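Condensin complex subunit 3 (Schizosaccharomyces pombe, PDB 5OQR) serves as a regulatory subunit of the condensin complex, which is required to convert interphase chromatin into condensed, mitotic-like chromosomes. Local coordinates at residues 527-532 against 563-568. Sequence-based numbering, arbitrary orientation.
Sequences LYLHCY and EDAISS
The flat group that L529 meets is the peptide carbonyl of A565. L529 CD2 stands over one face of it, 4.1 Å from A565 C and 4.0 Å from A565 O, and nearly all of that separation is perpendicular to the plane, so the methyl rests on the group rather than at its edge. The other branch of the fork, L529 CD1, reaches the A565 methyl, with CD1 and CB 3.8 Å apart. CD2 also approaches I566, whose CG1 is 4.3 Å from L529 CD2. Both branches thus come at A565 from one side, CD1 ending nearest CB and CD2 lying over the carbonyl face while also close to CB. Their placement follows from chi1 of -62°, which sets CG anti to the carbonyl carbon of L529 and sends the fork across the gap. L529 CA lies 7.5 Å from both A565 CA and I566 CA, yet the two segments bury just 110 Å² together, a light van der Waals touch.

A second flat group, the E563 carbonyl, takes two donors from S567, which arrive from opposite faces: the backbone N at 3.0 Å from E563 O and the hydroxyl OG at 2.9 Å from the same oxygen. The OG bond is tilted 29° from the carbonyl plane. R600 also bonds S567 OG, tying this first turn of helix 563-574 to residues further along the chain.

The Y532 side chain touches I569, E572 and A573 further along helix 563-574, and its ring makes a cation-pi contact with K540. Segment 527-532 belongs to HEAT repeat 8. The contact joins helix 518-534 directly to helix 563-574, with L547 of helix 537-554, which lies between them in the chain, packed against both L529 and I566, as in successive layers of an alpha-solenoid.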
loop_
_atom_site.group_PDB
_atom_site.type_symbol
_atom_site.label_atom_id
_atom_site.label_comp_id
_atom_site.label_asym_id
_atom_site.label_seq_id
_atom_site.Cartn_x
_atom_site.Cartn_y
_atom_site.Cartn_z
ATOM N N LEU A 527 13.728 -24.089 27.792
ATOM C CA LEU A 527 12.310 -23.992 28.119
ATOM C C LEU A 527 11.507 -23.510 26.918
ATOM O O LEU A 527 10.485 -24.105 26.560
ATOM C CB LEU A 527 12.116 -23.052 29.307
ATOM C CG LEU A 527 10.671 -22.786 29.735
ATOM C CD1 LEU A 527 10.006 -24.065 30.209
ATOM C CD2 LEU A 527 10.638 -21.735 30.815
ATOM N N TYR A 528 11.957 -22.430 26.281
ATOM C CA TYR A 528 11.219 -21.875 25.155
ATOM C C TYR A 528 11.286 -22.761 23.920
ATOM O O TYR A 528 10.418 -22.646 23.048
ATOM C CB TYR A 528 11.737 -20.475 24.846
ATOM C CG TYR A 528 11.338 -19.483 25.909
ATOM C CD1 TYR A 528 12.239 -19.069 26.875
ATOM C CD2 TYR A 528 10.044 -18.989 25.962
ATOM C CE1 TYR A 528 11.869 -18.173 27.854
ATOM C CE2 TYR A 528 9.662 -18.095 26.935
ATOM C CZ TYR A 528 10.575 -17.690 27.879
ATOM O OH TYR A 528 10.190 -16.796 28.847
ATOM N N LEU A 529 12.286 -23.637 23.819
ATOM C CA LEU A 529 12.257 -24.661 22.782
ATOM C C LEU A 529 11.222 -25.728 23.107
ATOM O O LEU A 529 10.495 -26.189 22.221
ATOM C CB LEU A 529 13.640 -25.288 22.621
ATOM C CG LEU A 529 14.747 -24.337 22.172
ATOM C CD1 LEU A 529 16.099 -24.999 22.321
ATOM C CD2 LEU A 529 14.526 -23.890 20.735
ATOM N N HIS A 530 11.139 -26.127 24.378
ATOM C CA HIS A 530 10.089 -27.046 24.803
ATOM C C HIS A 530 8.709 -26.431 24.624
ATOM O O HIS A 530 7.732 -27.152 24.390
ATOM C CB HIS A 530 10.310 -27.447 26.261
ATOM C CG HIS A 530 9.314 -28.440 26.774
ATOM N ND1 HIS A 530 8.283 -28.092 27.619
ATOM C CD2 HIS A 530 9.189 -29.771 26.557
ATOM C CE1 HIS A 530 7.568 -29.165 27.903
ATOM N NE2 HIS A 530 8.096 -30.197 27.272
ATOM N N CYS A 531 8.604 -25.105 24.723
ATOM C CA CYS A 531 7.320 -24.449 24.500
ATOM C C CYS A 531 6.875 -24.582 23.051
ATOM O O CYS A 531 5.678 -24.714 22.774
ATOM C CB CYS A 531 7.406 -22.975 24.897
ATOM S SG CYS A 531 7.385 -22.672 26.678
ATOM N N TYR A 532 7.817 -24.554 22.109
ATOM C CA TYR A 532 7.436 -24.557 20.702
ATOM C C TYR A 532 6.948 -25.931 20.259
ATOM O O TYR A 532 5.914 -26.046 19.592
ATOM C CB TYR A 532 8.606 -24.110 19.830
ATOM C CG TYR A 532 8.194 -23.910 18.393
ATOM C CD1 TYR A 532 8.132 -24.982 17.514
ATOM C CD2 TYR A 532 7.843 -22.657 17.922
ATOM C CE1 TYR A 532 7.742 -24.810 16.209
ATOM C CE2 TYR A 532 7.452 -22.473 16.614
ATOM C CZ TYR A 532 7.404 -23.555 15.763
ATOM O OH TYR A 532 7.015 -23.386 14.457
ATOM N N GLU A 563 22.076 -23.054 18.138
ATOM C CA GLU A 563 21.893 -22.491 16.804
ATOM C C GLU A 563 20.974 -23.361 15.954
ATOM O O GLU A 563 20.072 -22.856 15.278
ATOM C CB GLU A 563 23.255 -22.326 16.136
ATOM C CG GLU A 563 23.224 -21.642 14.790
ATOM C CD GLU A 563 24.589 -21.621 14.133
ATOM O OE1 GLU A 563 25.300 -22.644 14.217
ATOM O OE2 GLU A 563 24.956 -20.583 13.543
ATOM N N ASP A 564 21.192 -24.676 15.972
ATOM C CA ASP A 564 20.401 -25.557 15.120
ATOM C C ASP A 564 18.976 -25.697 15.636
ATOM O O ASP A 564 18.030 -25.793 14.845
ATOM C CB ASP A 564 21.072 -26.928 15.021
ATOM C CG ASP A 564 22.459 -26.854 14.413
ATOM O OD1 ASP A 564 22.562 -26.615 13.192
ATOM O OD2 ASP A 564 23.445 -27.042 15.155
ATOM N N ALA A 565 18.798 -25.711 16.957
ATOM C CA ALA A 565 17.460 -25.855 17.521
ATOM C C ALA A 565 16.613 -24.618 17.256
ATOM O O ALA A 565 15.417 -24.728 16.969
ATOM C CB ALA A 565 17.551 -26.131 19.020
ATOM N N ILE A 566 17.213 -23.433 17.347
ATOM C CA ILE A 566 16.471 -22.204 17.093
ATOM C C ILE A 566 16.136 -22.086 15.613
ATOM O O ILE A 566 15.004 -21.762 15.239
ATOM C CB ILE A 566 17.268 -20.989 17.601
ATOM C CG1 ILE A 566 17.265 -20.982 19.132
ATOM C CG2 ILE A 566 16.688 -19.685 17.060
ATOM C CD1 ILE A 566 18.230 -20.000 19.752
ATOM N N SER A 567 17.119 -22.346 14.747
ATOM C CA SER A 567 16.858 -22.323 13.313
ATOM C C SER A 567 15.766 -23.316 12.943
ATOM O O SER A 567 14.945 -23.048 12.058
ATOM C CB SER A 567 18.144 -22.625 12.547
ATOM O OG SER A 567 19.150 -21.673 12.843
ATOM N N SER A 568 15.732 -24.464 13.619
ATOM C CA SER A 568 14.718 -25.471 13.332
ATOM C C SER A 568 13.313 -24.913 13.522
ATOM O O SER A 568 12.465 -25.019 12.627
ATOM C CB SER A 568 14.935 -26.694 14.220
ATOM O OG SER A 568 13.873 -27.620 14.076
#